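Local coordinates for protein toll (Drosophila melanogaster, PDB 4LXR), which serves as the cell-surface receptor for cleaved, active spaetzle C-106, activating a pathway that sets dorsal-ventral polarity in the embryo and induces an antifungal peptide, at residues A[229-234]-A[251-256]; A[272-277]-A[296-301]. All coordinates share one frame; numbering follows the deposited sequence.

Interaction 1: residues A[229-234]-A[251-256]; sequences GIEQLP and ANLFRS
The asparagine stack of a leucine-rich repeat solenoid, in the extracellular part of the receptor, joins these two loops, where Asn-252 of repeat 5 reaches back to Ile-230 of repeat 4. Each loop leaves its own short strand, and Asn-252 is the asparagine of the family's N-x-L pattern, with Phe-254 in the leucine position. Ile-230 N gives a nearly straight hydrogen bond to Asn-252 OD1 (3.1 Å, 168° at the hydrogen), although the donor stands above the carbonyl plane of the amide. The same oxygen also accepts from the backbone N of Asn-228, while Asn-252 ND2 donates to the carbonyls of Leu-249 and Ile-225, so both ends of this buried amide are spent on main chain. Replacing Asn-252 by an alanine removes the amide, which is likely to leave the N-H groups of Ile-230 and Asn-228 without their buried acceptor and two carbonyls without their donor. In return, Leu-253 N donates to Ile-230 O at 2.7 Å. Next along the chain, the Phe-254 ring lies beside Ile-230: with CG anti to its own carbonyl carbon (chi1 -59°), the ring carries CE1 to 3.7 Å from Ile-230 CG2, and Leu-233 CG meets its edge. Ile-230 O lies over the centre of one ring face. Nearer the surface, Leu-253 CD1 rests 3.7 Å from Gly-229 CA, and a water bridges Leu-233 N and Ser-256 O. The backbone adds one more contact, Phe-254 CA directing its hydrogen almost straight at Glu-231 O, 3.5 Å from carbon to oxygen.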
loop_
_atom_site.group_PDB
_atom_site.type_symbol
_atom_site.label_atom_id
_atom_site.label_comp_id
_atom_site.label_asym_id
_atom_site.label_seq_id
_atom_site.Cartn_x
_atom_site.Cartn_y
_atom_site.Cartn_z
ATOM N N GLY A 229 7.733 35.192 -3.637
ATOM C CA GLY A 229 9.150 35.518 -3.602
ATOM C C GLY A 229 9.504 36.468 -2.464
ATOM O O GLY A 229 10.447 37.238 -2.582
ATOM N N ILE A 230 8.749 36.415 -1.365
ATOM C CA ILE A 230 8.968 37.316 -0.226
ATOM C C ILE A 230 10.180 36.894 0.606
ATOM O O ILE A 230 10.274 35.737 1.040
ATOM C CB ILE A 230 7.712 37.393 0.687
ATOM C CG1 ILE A 230 6.506 37.924 -0.090
ATOM C CG2 ILE A 230 7.974 38.290 1.906
ATOM C CD1 ILE A 230 5.247 38.051 0.776
ATOM N N GLU A 231 11.107 37.824 0.826
ATOM C CA GLU A 231 12.335 37.530 1.575
ATOM C C GLU A 231 12.231 37.939 3.039
ATOM O O GLU A 231 12.748 37.255 3.918
ATOM C CB GLU A 231 13.543 38.230 0.939
ATOM C CG GLU A 231 13.983 37.621 -0.363
ATOM C CD GLU A 231 15.024 38.450 -1.073
ATOM O OE1 GLU A 231 15.622 39.337 -0.433
ATOM O OE2 GLU A 231 15.239 38.218 -2.280
ATOM N N GLN A 232 11.570 39.068 3.279
ATOM C CA GLN A 232 11.410 39.635 4.612
ATOM C C GLN A 232 10.017 40.245 4.717
ATOM O O GLN A 232 9.453 40.683 3.719
ATOM C CB GLN A 232 12.462 40.738 4.877
ATOM C CG GLN A 232 13.846 40.216 5.197
ATOM C CD GLN A 232 14.803 41.298 5.696
ATOM O OE1 GLN A 232 14.637 42.483 5.395
ATOM N NE2 GLN A 232 15.813 40.887 6.462
ATOM N N LEU A 233 9.470 40.274 5.923
ATOM C CA LEU A 233 8.242 41.015 6.190
ATOM C C LEU A 233 8.496 41.953 7.353
ATOM O O LEU A 233 9.140 41.560 8.330
ATOM C CB LEU A 233 7.084 40.061 6.530
ATOM C CG LEU A 233 6.330 39.400 5.378
ATOM C CD1 LEU A 233 5.271 38.483 5.930
ATOM C CD2 LEU A 233 5.693 40.419 4.447
ATOM N N PRO A 234 8.001 43.199 7.258
ATOM C CA PRO A 234 8.091 44.071 8.438
ATOM C C PRO A 234 7.236 43.485 9.564
ATOM O O PRO A 234 6.224 42.845 9.277
ATOM C CB PRO A 234 7.503 45.411 7.951
ATOM C CG PRO A 234 7.387 45.294 6.449
ATOM C CD PRO A 234 7.244 43.818 6.159
ATOM N N ALA A 251 5.882 28.820 0.673
ATOM C CA ALA A 251 6.590 28.899 -0.592
ATOM C C ALA A 251 7.203 30.270 -0.841
ATOM O O ALA A 251 7.212 30.758 -1.959
ATOM C CB ALA A 251 5.670 28.479 -1.750
ATOM N N ASN A 252 7.708 30.888 0.217
ATOM C CA ASN A 252 8.421 32.141 0.086
ATOM C C ASN A 252 9.914 31.956 0.382
ATOM O O ASN A 252 10.421 30.829 0.378
ATOM C CB ASN A 252 7.772 33.235 0.953
ATOM C CG ASN A 252 6.501 33.794 0.316
ATOM O OD1 ASN A 252 6.546 34.340 -0.789
ATOM N ND2 ASN A 252 5.362 33.629 0.989
ATOM N N LEU A 253 10.617 33.053 0.626
ATOM C CA LEU A 253 12.073 33.017 0.697
ATOM C C LEU A 253 12.619 33.549 2.025
ATOM O O LEU A 253 13.660 34.214 2.043
ATOM C CB LEU A 253 12.663 33.832 -0.464
ATOM C CG LEU A 253 12.257 33.398 -1.879
ATOM C CD1 LEU A 253 12.651 34.437 -2.918
ATOM C CD2 LEU A 253 12.897 32.068 -2.212
ATOM N N PHE A 254 11.932 33.270 3.133
ATOM C CA PHE A 254 12.350 33.836 4.424
ATOM C C PHE A 254 13.625 33.201 4.954
ATOM O O PHE A 254 13.772 31.975 4.931
ATOM C CB PHE A 254 11.262 33.668 5.487
ATOM C CG PHE A 254 9.960 34.323 5.132
ATOM C CD1 PHE A 254 9.806 35.709 5.244
ATOM C CD2 PHE A 254 8.893 33.565 4.691
ATOM C CE1 PHE A 254 8.607 36.323 4.922
ATOM C CE2 PHE A 254 7.677 34.172 4.369
ATOM C CZ PHE A 254 7.538 35.548 4.484
ATOM N N ARG A 255 14.543 34.027 5.453
ATOM C CA ARG A 255 15.676 33.484 6.201
ATOM C C ARG A 255 15.502 33.737 7.697
ATOM O O ARG A 255 16.196 33.133 8.524
ATOM C CB ARG A 255 17.009 34.015 5.664
ATOM C CG ARG A 255 17.164 33.759 4.164
ATOM C CD ARG A 255 18.593 33.908 3.699
ATOM N NE ARG A 255 19.101 32.633 3.200
ATOM C CZ ARG A 255 19.190 32.317 1.912
ATOM N NH1 ARG A 255 18.818 33.197 0.983
ATOM N NH2 ARG A 255 19.660 31.123 1.554
ATOM N N SER A 256 14.554 34.618 8.023
ATOM C CA SER A 256 14.114 34.863 9.397
ATOM C C SER A 256 12.729 35.512 9.363
ATOM O O SER A 256 12.295 36.017 8.328
ATOM C CB SER A 256 15.102 35.768 10.128
ATOM O OG SER A 256 15.099 37.063 9.557
HETATM O O HOH W 1 8.543 32.228 -3.982
HETATM O O HOH W 2 11.269 38.750 7.674
#

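Interaction 2: residues A[272-277]-A[296-301]; sequences RLMNNR and ILRLRA. With NAG (2-acetamido-2-deoxy-beta-D-glucopyranose), chain D.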
loop_
_atom_site.group_PDB
_atom_site.type_symbol
_atom_site.label_atom_id
_atom_site.label_comp_id
_atom_site.label_asym_id
_atom_site.label_seq_id
_atom_site.Cartn_x
_atom_site.Cartn_y
_atom_site.Cartn_z
ATOM N N ARG A 272 0.000 28.788 8.087
ATOM C CA ARG A 272 0.791 27.896 7.245
ATOM C C ARG A 272 2.073 28.580 6.788
ATOM O O ARG A 272 2.032 29.637 6.141
ATOM C CB ARG A 272 -0.006 27.476 6.013
ATOM C CG ARG A 272 -1.163 26.543 6.284
ATOM C CD ARG A 272 -2.087 26.483 5.069
ATOM N NE ARG A 272 -3.300 25.719 5.352
ATOM C CZ ARG A 272 -4.126 25.270 4.416
ATOM N NH1 ARG A 272 -3.855 25.507 3.135
ATOM N NH2 ARG A 272 -5.218 24.594 4.759
ATOM N N LEU A 273 3.212 27.993 7.147
ATOM C CA LEU A 273 4.479 28.378 6.553
ATOM C C LEU A 273 5.158 27.101 6.063
ATOM O O LEU A 273 6.044 26.563 6.727
ATOM C CB LEU A 273 5.377 29.155 7.537
ATOM C CG LEU A 273 6.478 29.978 6.845
ATOM C CD1 LEU A 273 6.859 31.220 7.627
ATOM C CD2 LEU A 273 7.726 29.167 6.543
ATOM N N MET A 274 4.736 26.639 4.892
ATOM C CA MET A 274 5.184 25.368 4.328
ATOM C C MET A 274 6.096 25.604 3.135
ATOM O O MET A 274 5.922 26.575 2.411
ATOM C CB MET A 274 3.957 24.556 3.897
ATOM C CG MET A 274 2.937 24.348 5.030
ATOM S SD MET A 274 1.317 23.906 4.416
ATOM C CE MET A 274 1.692 22.306 3.668
ATOM N N ASN A 275 7.066 24.717 2.928
ATOM C CA ASN A 275 7.894 24.760 1.727
ATOM C C ASN A 275 8.549 26.111 1.476
ATOM O O ASN A 275 8.556 26.630 0.357
ATOM C CB ASN A 275 7.091 24.323 0.510
ATOM C CG ASN A 275 6.617 22.905 0.631
ATOM O OD1 ASN A 275 7.426 21.985 0.829
ATOM N ND2 ASN A 275 5.301 22.708 0.541
ATOM N N ASN A 276 9.092 26.688 2.533
ATOM C CA ASN A 276 9.947 27.831 2.363
ATOM C C ASN A 276 11.085 27.386 1.427
ATOM O O ASN A 276 11.576 26.259 1.523
ATOM C CB ASN A 276 10.454 28.262 3.731
ATOM C CG ASN A 276 11.029 29.660 3.731
ATOM O OD1 ASN A 276 10.300 30.646 3.614
ATOM N ND2 ASN A 276 12.340 29.754 3.893
ATOM N N ARG A 277 11.482 28.257 0.505
ATOM C CA ARG A 277 12.362 27.857 -0.591
ATOM C C ARG A 277 13.833 28.022 -0.250
ATOM O O ARG A 277 14.697 27.685 -1.050
ATOM C CB ARG A 277 12.013 28.622 -1.875
ATOM C CG ARG A 277 10.551 28.453 -2.332
ATOM C CD ARG A 277 10.175 26.980 -2.591
ATOM N NE ARG A 277 8.834 26.863 -3.169
ATOM C CZ ARG A 277 8.154 25.731 -3.319
ATOM N NH1 ARG A 277 8.670 24.568 -2.931
ATOM N NH2 ARG A 277 6.941 25.763 -3.862
ATOM N N ILE A 296 -4.353 25.369 14.423
ATOM C CA ILE A 296 -3.611 24.605 13.417
ATOM C C ILE A 296 -2.321 25.289 12.976
ATOM O O ILE A 296 -2.315 26.485 12.632
ATOM C CB ILE A 296 -4.470 24.376 12.164
ATOM C CG1 ILE A 296 -5.703 23.545 12.519
ATOM C CG2 ILE A 296 -3.635 23.699 11.052
ATOM C CD1 ILE A 296 -6.776 23.576 11.462
ATOM N N LEU A 297 -1.228 24.536 12.989
ATOM C CA LEU A 297 0.037 25.036 12.470
ATOM C C LEU A 297 0.660 24.060 11.489
ATOM O O LEU A 297 0.696 22.863 11.751
ATOM C CB LEU A 297 0.997 25.345 13.607
ATOM C CG LEU A 297 0.507 26.507 14.478
ATOM C CD1 LEU A 297 1.214 26.527 15.788
ATOM C CD2 LEU A 297 0.697 27.848 13.773
ATOM N N ARG A 298 1.117 24.582 10.350
ATOM C CA ARG A 298 1.853 23.805 9.359
ATOM C C ARG A 298 3.142 24.538 9.094
ATOM O O ARG A 298 3.135 25.644 8.555
ATOM C CB ARG A 298 1.091 23.688 8.034
ATOM C CG ARG A 298 -0.386 23.368 8.149
ATOM C CD ARG A 298 -0.645 22.005 8.775
ATOM N NE ARG A 298 -2.063 21.666 8.659
ATOM C CZ ARG A 298 -2.633 20.611 9.233
ATOM N NH1 ARG A 298 -1.909 19.769 9.971
ATOM N NH2 ARG A 298 -3.924 20.399 9.065
ATOM N N LEU A 299 4.253 23.910 9.452
ATOM C CA LEU A 299 5.541 24.576 9.453
ATOM C C LEU A 299 6.570 23.637 8.847
ATOM O O LEU A 299 6.882 22.574 9.406
ATOM C CB LEU A 299 5.926 24.956 10.888
ATOM C CG LEU A 299 4.900 25.797 11.676
ATOM C CD1 LEU A 299 5.249 25.830 13.168
ATOM C CD2 LEU A 299 4.786 27.240 11.104
ATOM N N ARG A 300 7.078 24.024 7.687
ATOM C CA ARG A 300 8.082 23.240 6.986
ATOM C C ARG A 300 8.972 24.222 6.245
ATOM O O ARG A 300 8.551 24.846 5.262
ATOM C CB ARG A 300 7.416 22.270 6.004
ATOM C CG ARG A 300 8.445 21.497 5.185
ATOM C CD ARG A 300 7.943 21.101 3.823
ATOM N NE ARG A 300 8.905 20.232 3.149
ATOM C CZ ARG A 300 8.583 19.066 2.602
ATOM N NH1 ARG A 300 7.327 18.652 2.646
ATOM N NH2 ARG A 300 9.506 18.318 2.016
ATOM N N ALA A 301 10.199 24.374 6.721
ATOM C CA ALA A 301 11.082 25.411 6.208
ATOM C C ALA A 301 12.558 25.139 6.535
ATOM O O ALA A 301 13.357 26.075 6.648
ATOM C CB ALA A 301 10.652 26.753 6.764
HETATM C C1 NAG D . -6.217 17.282 13.684
HETATM C C2 NAG D . -6.970 17.061 12.361
HETATM C C3 NAG D . -8.144 16.110 12.569
HETATM C C4 NAG D . -7.702 14.830 13.269
HETATM C C5 NAG D . -6.928 15.162 14.544
HETATM C C6 NAG D . -6.364 13.940 15.247
HETATM C C7 NAG D . -6.868 18.879 10.716
HETATM C C8 NAG D . -7.492 20.161 10.243
HETATM N N2 NAG D . -7.433 18.313 11.785
HETATM O O3 NAG D . -8.723 15.804 11.306
HETATM O O4 NAG D . -8.859 14.080 13.623
HETATM O O5 NAG D . -5.819 16.009 14.226
HETATM O O6 NAG D . -5.578 13.132 14.379
HETATM O O7 NAG D . -5.893 18.382 10.158
#
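Arg-298 lies alongside Arg-272 on one face of two parallel strands, and alongside Met-274 just past the end of the first, and its chain shows how a single residue can serve both a sheet and a glycan. Its CB sits 3.6 Å from Met-274 CG and equally near the sulfur SD. One bond on, CG comes within 3.8 Å of Arg-272 CG, so the two arginines share an aliphatic flank while their guanidinium planes diverge by 53°. A bend at chi2 (-64°) then turns the chain away from the neighbouring strand. The guanidinium it delivers has Ile-296 CG2 over one face, and at its edge NH2 donates in plane to O7 of the N-acetylglucosamine, 3.0 Å away; NH1 is held by Ser-321 OG. Arg-272 NE forms a salt bridge with Glu-270.

Between the two backbones, Leu-273 N donates to Arg-298 O at 2.7 Å and Arg-300 N to Leu-273 O. On the opposite face Leu-273 CD2 meets Ala-301 CB, which also packs 3.4 Å from Asn-276 CB. Where the strands end, Asn-275 OD1 lies over a face of the Arg-300 guanidinium, while Asn-275 ND2 is hydrogen-bonded to Asn-59 OD1 of a spaetzle chain. The outward arginines here pack on spaetzle; short parallel strands with leucines turned inward are characteristic of the concave face of a leucine-rich repeat solenoid.

Both join successive coils of one solenoid, repeat 4 to 5 in interaction 1 and repeat 6 to 7 in interaction 2. The first lies past the strands, where a buried side-chain amide and an aromatic ring do the work and the outer residues are exposed; the second begins on the strands themselves, so parallel main-chain pairing sets the register while long arginine side chains supply much of the buried surface, with charged chains facing spaetzle and apolar ones inside. Their segments also meet directly: Phe-254 O probably accepts from Asn-276 ND2, and Asn-252 O from Arg-277 N, each at 2.8 Å. Asn-276, matching Asn-252 one repeat on, also reaches back, but through a different rotamer and partners.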